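Local structure of gamma-glutamyl-gamma-aminobutyrate hydrolase PuuD (Escherichia coli, 6VTV) at residues 169-174 and 200-205; 208-213 and 222-227. The protein hydrolyses the gamma-glutamyl linkage of gamma-glutamyl-gamma-aminobutyrate, releasing 4-aminobutanoate and glutamate in the last step from putrescine to 4-aminobutanoate. One frame throughout, in Å; residues are numbered along the deposited sequence.

Contact 1 (169-174 and 200-205)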
ATOM      1  N   GLY B 169       0.533  15.186 -29.512  1.00 42.26           N
ATOM      2  CA  GLY B 169       0.767  15.003 -28.093  1.00 33.48           C
ATOM      3  C   GLY B 169       1.520  13.735 -27.743  1.00 40.35           C
ATOM      4  O   GLY B 169       2.209  13.158 -28.589  1.00 34.64           O
ATOM      5  N   LEU B 170       1.388  13.294 -26.489  1.00 38.09           N
ATOM      6  CA  LEU B 170       2.107  12.107 -26.034  1.00 37.73           C
ATOM      7  C   LEU B 170       1.614  10.850 -26.738  1.00 38.46           C
ATOM      8  O   LEU B 170       2.421  10.002 -27.139  1.00 37.61           O
ATOM      9  CB  LEU B 170       1.963  11.953 -24.519  1.00 34.80           C
ATOM     10  CG  LEU B 170       2.851  12.826 -23.633  1.00 36.27           C
ATOM     11  CD1 LEU B 170       2.568  12.544 -22.166  1.00 34.54           C
ATOM     12  CD2 LEU B 170       4.318  12.597 -23.954  1.00 37.80           C
ATOM     13  N   LEU B 171       0.295  10.706 -26.888  1.00 36.76           N
ATOM     14  CA  LEU B 171      -0.254   9.494 -27.487  1.00 34.00           C
ATOM     15  C   LEU B 171       0.207   9.329 -28.929  1.00 37.43           C
ATOM     16  O   LEU B 171       0.446   8.205 -29.387  1.00 39.83           O
ATOM     17  CB  LEU B 171      -1.781   9.514 -27.412  1.00 27.88           C
ATOM     18  CG  LEU B 171      -2.395   9.354 -26.021  1.00 27.15           C
ATOM     19  CD1 LEU B 171      -3.905   9.208 -26.122  1.00 28.25           C
ATOM     20  CD2 LEU B 171      -1.784   8.164 -25.299  1.00 27.30           C
ATOM     21  N   SER B 172       0.339  10.437 -29.661  1.00 37.05           N
ATOM     22  CA  SER B 172       0.812  10.356 -31.039  1.00 40.31           C
ATOM     23  C   SER B 172       2.256   9.876 -31.096  1.00 41.31           C
ATOM     24  O   SER B 172       2.625   9.101 -31.987  1.00 42.90           O
ATOM     25  CB  SER B 172       0.671  11.714 -31.723  1.00 47.10           C
ATOM     26  OG  SER B 172      -0.680  11.974 -32.055  1.00 52.12           O
ATOM     27  N   ALA B 173       3.088  10.323 -30.155  1.00 43.63           N
ATOM     28  CA  ALA B 173       4.474   9.870 -30.124  1.00 47.79           C
ATOM     29  C   ALA B 173       4.566   8.409 -29.700  1.00 49.25           C
ATOM     30  O   ALA B 173       5.414   7.663 -30.204  1.00 51.96           O
ATOM     31  CB  ALA B 173       5.296  10.756 -29.188  1.00 48.82           C
ATOM     32  N   LEU B 174       3.698   7.981 -28.781  1.00 45.82           N
ATOM     33  CA  LEU B 174       3.735   6.604 -28.305  1.00 42.96           C
ATOM     34  C   LEU B 174       3.075   5.638 -29.280  1.00 43.14           C
ATOM     35  O   LEU B 174       3.435   4.456 -29.311  1.00 43.26           O
ATOM     36  CB  LEU B 174       3.056   6.502 -26.938  1.00 38.12           C
ATOM     37  CG  LEU B 174       3.772   7.170 -25.762  1.00 40.66           C
ATOM     38  CD1 LEU B 174       2.810   7.351 -24.601  1.00 40.05           C
ATOM     39  CD2 LEU B 174       4.985   6.359 -25.337  1.00 45.39           C
ATOM     40  N   VAL B 200      -5.513  18.117 -24.932  1.00 32.28           N
ATOM     41  CA  VAL B 200      -6.398  16.979 -25.150  1.00 30.20           C
ATOM     42  C   VAL B 200      -5.666  15.929 -25.972  1.00 29.34           C
ATOM     43  O   VAL B 200      -5.090  16.229 -27.026  1.00 30.69           O
ATOM     44  CB  VAL B 200      -7.698  17.429 -25.833  1.00 34.69           C
ATOM     45  CG1 VAL B 200      -8.545  16.225 -26.210  1.00 31.72           C
ATOM     46  CG2 VAL B 200      -8.475  18.366 -24.918  1.00 33.94           C
ATOM     47  N   GLU B 201      -5.677  14.688 -25.487  1.00 27.91           N
ATOM     48  CA  GLU B 201      -4.968  13.596 -26.141  1.00 28.36           C
ATOM     49  C   GLU B 201      -5.873  12.687 -26.958  1.00 29.90           C
ATOM     50  O   GLU B 201      -5.442  12.182 -27.999  1.00 30.94           O
ATOM     51  CB  GLU B 201      -4.217  12.754 -25.102  1.00 24.80           C
ATOM     52  CG  GLU B 201      -3.006  13.446 -24.499  1.00 28.31           C
ATOM     53  CD  GLU B 201      -1.799  13.421 -25.418  1.00 33.84           C
ATOM     54  OE1 GLU B 201      -1.837  12.694 -26.434  1.00 37.51           O
ATOM     55  OE2 GLU B 201      -0.815  14.131 -25.128  1.00 37.05           O
ATOM     56  N   ALA B 202      -7.110  12.462 -26.518  1.00 28.02           N
ATOM     57  CA  ALA B 202      -8.023  11.588 -27.242  1.00 29.29           C
ATOM     58  C   ALA B 202      -9.456  11.917 -26.849  1.00 27.25           C
ATOM     59  O   ALA B 202      -9.715  12.460 -25.772  1.00 23.74           O
ATOM     60  CB  ALA B 202      -7.717  10.109 -26.974  1.00 28.77           C
ATOM     61  N   ARG B 203     -10.386  11.575 -27.743  1.00 27.24           N
ATOM     62  CA  ARG B 203     -11.808  11.786 -27.512  1.00 28.07           C
ATOM     63  C   ARG B 203     -12.596  10.568 -27.975  1.00 31.27           C
ATOM     64  O   ARG B 203     -12.253   9.930 -28.973  1.00 28.68           O
ATOM     65  CB  ARG B 203     -12.345  13.019 -28.253  1.00 28.65           C
ATOM     66  CG  ARG B 203     -11.735  14.346 -27.856  1.00 32.75           C
ATOM     67  CD  ARG B 203     -12.371  15.461 -28.675  1.00 33.93           C
ATOM     68  NE  ARG B 203     -11.823  16.776 -28.359  1.00 37.19           N
ATOM     69  CZ  ARG B 203     -12.353  17.613 -27.473  1.00 41.22           C
ATOM     70  NH1 ARG B 203     -13.449  17.274 -26.807  1.00 44.10           N
ATOM     71  NH2 ARG B 203     -11.787  18.792 -27.255  1.00 38.72           N
ATOM     72  N   SER B 204     -13.670  10.264 -27.245  1.00 29.83           N
ATOM     73  CA  SER B 204     -14.647   9.296 -27.710  1.00 31.22           C
ATOM     74  C   SER B 204     -15.457   9.907 -28.855  1.00 30.87           C
ATOM     75  O   SER B 204     -15.443  11.124 -29.049  1.00 32.40           O
ATOM     76  CB  SER B 204     -15.560   8.872 -26.560  1.00 28.49           C
ATOM     77  OG  SER B 204     -15.844   9.953 -25.689  1.00 33.55           O
ATOM     78  N   PRO B 205     -16.161   9.084 -29.644  1.00 33.09           N
ATOM     79  CA  PRO B 205     -16.909   9.632 -30.791  1.00 32.36           C
ATOM     80  C   PRO B 205     -17.983  10.645 -30.417  1.00 34.01           C
ATOM     81  O   PRO B 205     -18.505  11.317 -31.316  1.00 33.51           O
ATOM     82  CB  PRO B 205     -17.529   8.387 -31.439  1.00 31.40           C
ATOM     83  CG  PRO B 205     -16.645   7.270 -31.025  1.00 33.74           C
ATOM     84  CD  PRO B 205     -16.197   7.610 -29.633  1.00 31.81           C
TER
HETATM   85  O   HOH W   1      -1.279  12.707 -29.016  1.00 31.30           O
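Glu201 leaves its strand with CG beside the backbone N (chi1 -71°) and folds again at the next bond (chi2 -78°), a double bend that carries its carboxylate to the first turn of helix 170-174. The result is an acidic side chain from a neighbouring strand that accepts N-H groups of a helix N terminus, right after the N-cap residue Gly169, which brings no side chain of its own. Both oxygens are used. Glu201 OE2 accepts from Leu170 N at 2.7 Å, on its syn side and near the carboxylate plane, while Glu201 OE1 takes Leu171 N from well above that plane, 3.0 Å away. The positive end of the helix dipole would be expected to stabilise the negative charge. Next to these bonds, Leu171 CD1 lies 3.7 Å from Glu201 CB and also against the Ala202 methyl; Leu171 packs on Val165 of strand 161-165 as well. OE2 has a second partner in the hydroxyl of Ser213, which helps to fix the carboxylate. On the other oxygen sits a water, 2.6 Å from Glu201 OE1, that also accepts from Ser172 N at 2.9 Å.

Contact 2 (208-213 and 222-227); sequences LVEAVS and GVQWHP. With MN (manganese (II) ion), chain D.
Backbone hydrogen bonds set the frame in which Val212 faces Gly222. The two residues form an antiparallel hydrogen-bonded pair, with Gly222 N to Val212 O at 2.9 Å almost straight (177°) and the return bond from Val212 N to Gly222 O more bent. One step on, Ala211 and Val223 make a non-hydrogen-bonded pair, and beyond it Gln224 N reaches Glu210 O at 2.7 Å. Close CA-H...O contacts fill in between these bonds, from Ala211 CA to Gly222 O and from Val223 CA to Glu210 O.

These are the arms of the beta hairpin of strands 209-214 and 220-223, and its first arm carries a classic beta bulge: Glu210 and Ala211 both face Ala202 on the adjoining strand.

Metal binding occupies the Glu210 side chain. Bent at chi2, Glu210 sets its OE2 2.2 Å from the manganese ion, whose other protein ligands are His145, His161, Ser185 and His187. Water 3, also on the metal, donates to Glu210 OE1, so both carboxylate oxygens are engaged. Gln224 crosses this side chain at about a right angle, its CB 3.4 Å from Glu210 OE1. A second water joins the strands, donating to Val209 O and Gln224 OE1.

Apolar packing gathers round Trp225. With CG wedged between the backbone N and the carbonyl carbon (chi1 60°), the indole turns back to the hairpin. Glu210 CB lies in plane at its edge, Val223 CB sits over one face near the rim, and Ala211 CB approaches Trp225 CH2 obliquely at 4.0 Å. Next along the chain comes His226, a predicted active-site residue, whose ND1 is hydrogen-bonded to Glu228 OE2.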
ATOM      1  N   LEU B 208     -16.431  13.499 -25.848  1.00 28.51           N
ATOM      2  CA  LEU B 208     -15.946  13.485 -24.474  1.00 29.41           C
ATOM      3  C   LEU B 208     -14.439  13.264 -24.442  1.00 28.62           C
ATOM      4  O   LEU B 208     -13.916  12.372 -25.114  1.00 26.64           O
ATOM      5  CB  LEU B 208     -16.649  12.393 -23.668  1.00 27.61           C
ATOM      6  CG  LEU B 208     -16.283  12.353 -22.181  1.00 25.43           C
ATOM      7  CD1 LEU B 208     -17.012  13.451 -21.415  1.00 26.61           C
ATOM      8  CD2 LEU B 208     -16.571  10.988 -21.576  1.00 20.86           C
ATOM      9  N   VAL B 209     -13.744  14.079 -23.651  1.00 25.74           N
ATOM     10  CA  VAL B 209     -12.301  13.937 -23.511  1.00 28.27           C
ATOM     11  C   VAL B 209     -12.005  12.662 -22.732  1.00 30.37           C
ATOM     12  O   VAL B 209     -12.470  12.486 -21.599  1.00 26.68           O
ATOM     13  CB  VAL B 209     -11.693  15.166 -22.825  1.00 29.13           C
ATOM     14  CG1 VAL B 209     -10.228  14.928 -22.530  1.00 30.68           C
ATOM     15  CG2 VAL B 209     -11.871  16.401 -23.698  1.00 28.22           C
ATOM     16  N   GLU B 210     -11.234  11.762 -23.340  1.00 30.63           N
ATOM     17  CA  GLU B 210     -10.886  10.489 -22.722  1.00 28.11           C
ATOM     18  C   GLU B 210      -9.414  10.390 -22.347  1.00 27.21           C
ATOM     19  O   GLU B 210      -9.015   9.398 -21.727  1.00 28.07           O
ATOM     20  CB  GLU B 210     -11.262   9.329 -23.654  1.00 29.01           C
ATOM     21  CG  GLU B 210     -12.751   9.016 -23.692  1.00 28.87           C
ATOM     22  CD  GLU B 210     -13.142   7.904 -22.736  1.00 29.31           C
ATOM     23  OE1 GLU B 210     -12.277   7.062 -22.417  1.00 28.21           O
ATOM     24  OE2 GLU B 210     -14.313   7.871 -22.303  1.00 30.79           O
ATOM     25  N   ALA B 211      -8.600  11.384 -22.699  1.00 30.33           N
ATOM     26  CA  ALA B 211      -7.184  11.373 -22.361  1.00 23.90           C
ATOM     27  C   ALA B 211      -6.644  12.795 -22.435  1.00 24.02           C
ATOM     28  O   ALA B 211      -7.006  13.551 -23.339  1.00 25.83           O
ATOM     29  CB  ALA B 211      -6.392  10.451 -23.295  1.00 23.06           C
ATOM     30  N   VAL B 212      -5.782  13.148 -21.480  1.00 24.48           N
ATOM     31  CA  VAL B 212      -5.178  14.475 -21.402  1.00 24.42           C
ATOM     32  C   VAL B 212      -3.698  14.322 -21.074  1.00 25.97           C
ATOM     33  O   VAL B 212      -3.233  13.257 -20.665  1.00 26.93           O
ATOM     34  CB  VAL B 212      -5.858  15.375 -20.348  1.00 24.64           C
ATOM     35  CG1 VAL B 212      -7.269  15.728 -20.772  1.00 26.30           C
ATOM     36  CG2 VAL B 212      -5.856  14.695 -18.984  1.00 20.30           C
ATOM     37  N   SER B 213      -2.958  15.414 -21.254  1.00 23.26           N
ATOM     38  CA  SER B 213      -1.564  15.465 -20.843  1.00 25.51           C
ATOM     39  C   SER B 213      -1.205  16.905 -20.509  1.00 30.73           C
ATOM     40  O   SER B 213      -1.760  17.847 -21.079  1.00 35.69           O
ATOM     41  CB  SER B 213      -0.622  14.910 -21.919  1.00 25.23           C
ATOM     42  OG  SER B 213      -0.383  15.860 -22.940  1.00 28.14           O
ATOM     43  N   GLY B 222      -2.914  11.272 -18.521  1.00 23.22           N
ATOM     44  CA  GLY B 222      -4.082  10.644 -17.924  1.00 24.20           C
ATOM     45  C   GLY B 222      -4.969  10.045 -18.993  1.00 27.39           C
ATOM     46  O   GLY B 222      -5.109  10.602 -20.082  1.00 25.85           O
ATOM     47  N   VAL B 223      -5.551   8.890 -18.679  1.00 24.28           N
ATOM     48  CA  VAL B 223      -6.502   8.230 -19.563  1.00 22.43           C
ATOM     49  C   VAL B 223      -7.760   7.914 -18.768  1.00 22.96           C
ATOM     50  O   VAL B 223      -7.707   7.632 -17.566  1.00 20.91           O
ATOM     51  CB  VAL B 223      -5.922   6.950 -20.213  1.00 24.00           C
ATOM     52  CG1 VAL B 223      -4.653   7.273 -20.988  1.00 23.88           C
ATOM     53  CG2 VAL B 223      -5.650   5.880 -19.166  1.00 23.30           C
ATOM     54  N   GLN B 224      -8.906   7.984 -19.446  1.00 21.76           N
ATOM     55  CA  GLN B 224     -10.185   7.753 -18.789  1.00 20.47           C
ATOM     56  C   GLN B 224     -10.543   6.275 -18.710  1.00 21.63           C
ATOM     57  O   GLN B 224     -11.308   5.881 -17.821  1.00 19.96           O
ATOM     58  CB  GLN B 224     -11.288   8.530 -19.516  1.00 23.82           C
ATOM     59  CG  GLN B 224     -12.670   8.432 -18.886  1.00 24.28           C
ATOM     60  CD  GLN B 224     -12.735   9.045 -17.500  1.00 25.46           C
ATOM     61  OE1 GLN B 224     -12.848  10.263 -17.349  1.00 27.39           O
ATOM     62  NE2 GLN B 224     -12.671   8.200 -16.476  1.00 18.71           N
ATOM     63  N   TRP B 225      -9.999   5.451 -19.600  1.00 18.79           N
ATOM     64  CA  TRP B 225     -10.279   4.024 -19.591  1.00 23.09           C
ATOM     65  C   TRP B 225      -9.343   3.322 -18.607  1.00 25.51           C
ATOM     66  O   TRP B 225      -8.628   3.959 -17.829  1.00 25.85           O
ATOM     67  CB  TRP B 225     -10.171   3.454 -21.004  1.00 23.17           C
ATOM     68  CG  TRP B 225      -8.829   3.612 -21.652  1.00 21.58           C
ATOM     69  CD1 TRP B 225      -7.814   2.701 -21.662  1.00 21.26           C
ATOM     70  CD2 TRP B 225      -8.367   4.736 -22.411  1.00 23.85           C
ATOM     71  NE1 TRP B 225      -6.743   3.192 -22.370  1.00 22.27           N
ATOM     72  CE2 TRP B 225      -7.057   4.440 -22.841  1.00 22.47           C
ATOM     73  CE3 TRP B 225      -8.931   5.967 -22.766  1.00 22.64           C
ATOM     74  CZ2 TRP B 225      -6.303   5.328 -23.605  1.00 24.01           C
ATOM     75  CZ3 TRP B 225      -8.179   6.848 -23.526  1.00 23.03           C
ATOM     76  CH2 TRP B 225      -6.880   6.523 -23.936  1.00 24.90           C
ATOM     77  N   HIS B 226      -9.342   1.987 -18.631  1.00 23.78           N
ATOM     78  CA  HIS B 226      -8.601   1.167 -17.674  1.00 22.28           C
ATOM     79  C   HIS B 226      -7.585   0.312 -18.423  1.00 26.80           C
ATOM     80  O   HIS B 226      -7.855  -0.857 -18.743  1.00 26.24           O
ATOM     81  CB  HIS B 226      -9.547   0.292 -16.851  1.00 24.41           C
ATOM     82  CG  HIS B 226     -10.251   1.031 -15.757  1.00 27.48           C
ATOM     83  ND1 HIS B 226      -9.985   0.812 -14.422  1.00 26.62           N
ATOM     84  CD2 HIS B 226     -11.212   1.984 -15.797  1.00 25.21           C
ATOM     85  CE1 HIS B 226     -10.751   1.598 -13.688  1.00 27.72           C
ATOM     86  NE2 HIS B 226     -11.505   2.319 -14.497  1.00 25.80           N
ATOM     87  N   PRO B 227      -6.398   0.855 -18.711  1.00 22.92           N
ATOM     88  CA  PRO B 227      -5.364   0.047 -19.373  1.00 21.61           C
ATOM     89  C   PRO B 227      -4.703  -0.969 -18.455  1.00 23.49           C
ATOM     90  O   PRO B 227      -3.983  -1.845 -18.950  1.00 25.01           O
ATOM     91  CB  PRO B 227      -4.358   1.098 -19.855  1.00 21.95           C
ATOM     92  CG  PRO B 227      -4.495   2.215 -18.868  1.00 17.90           C
ATOM     93  CD  PRO B 227      -5.936   2.224 -18.418  1.00 18.27           C
TER
HETATM   94 MN    MN D 301     -15.471   6.123 -21.673  1.00 26.30          MN
HETATM   95  O   HOH W   2     -13.517  12.219 -19.213  1.00 25.13           O
HETATM   96  O   HOH W   3     -13.442   5.161 -21.190  1.00 22.08           O

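From the N terminus, the chain first passes helix 170-174 and returns to it, 26 residues after its end, at residue 200 of strand 198-203; contact 1 closes this long loop, which includes strand 180-183. Contact 2 follows in series, neither nested in the first nor crossing it, and closes the short turn between strands 209-214 and 220-223. The two centres lie about 9 Å apart, and the antiparallel neighbours 198-203 and 209-214 join them within one sheet: Glu201 N lies 2.8 Å from Ala211 O, a probable hydrogen bond. Contact 1 thus ties a helix to this sheet, while contact 2 leads on to strand 114-117, the neighbour of 220-223 that runs up to the predicted nucleophile Cys118.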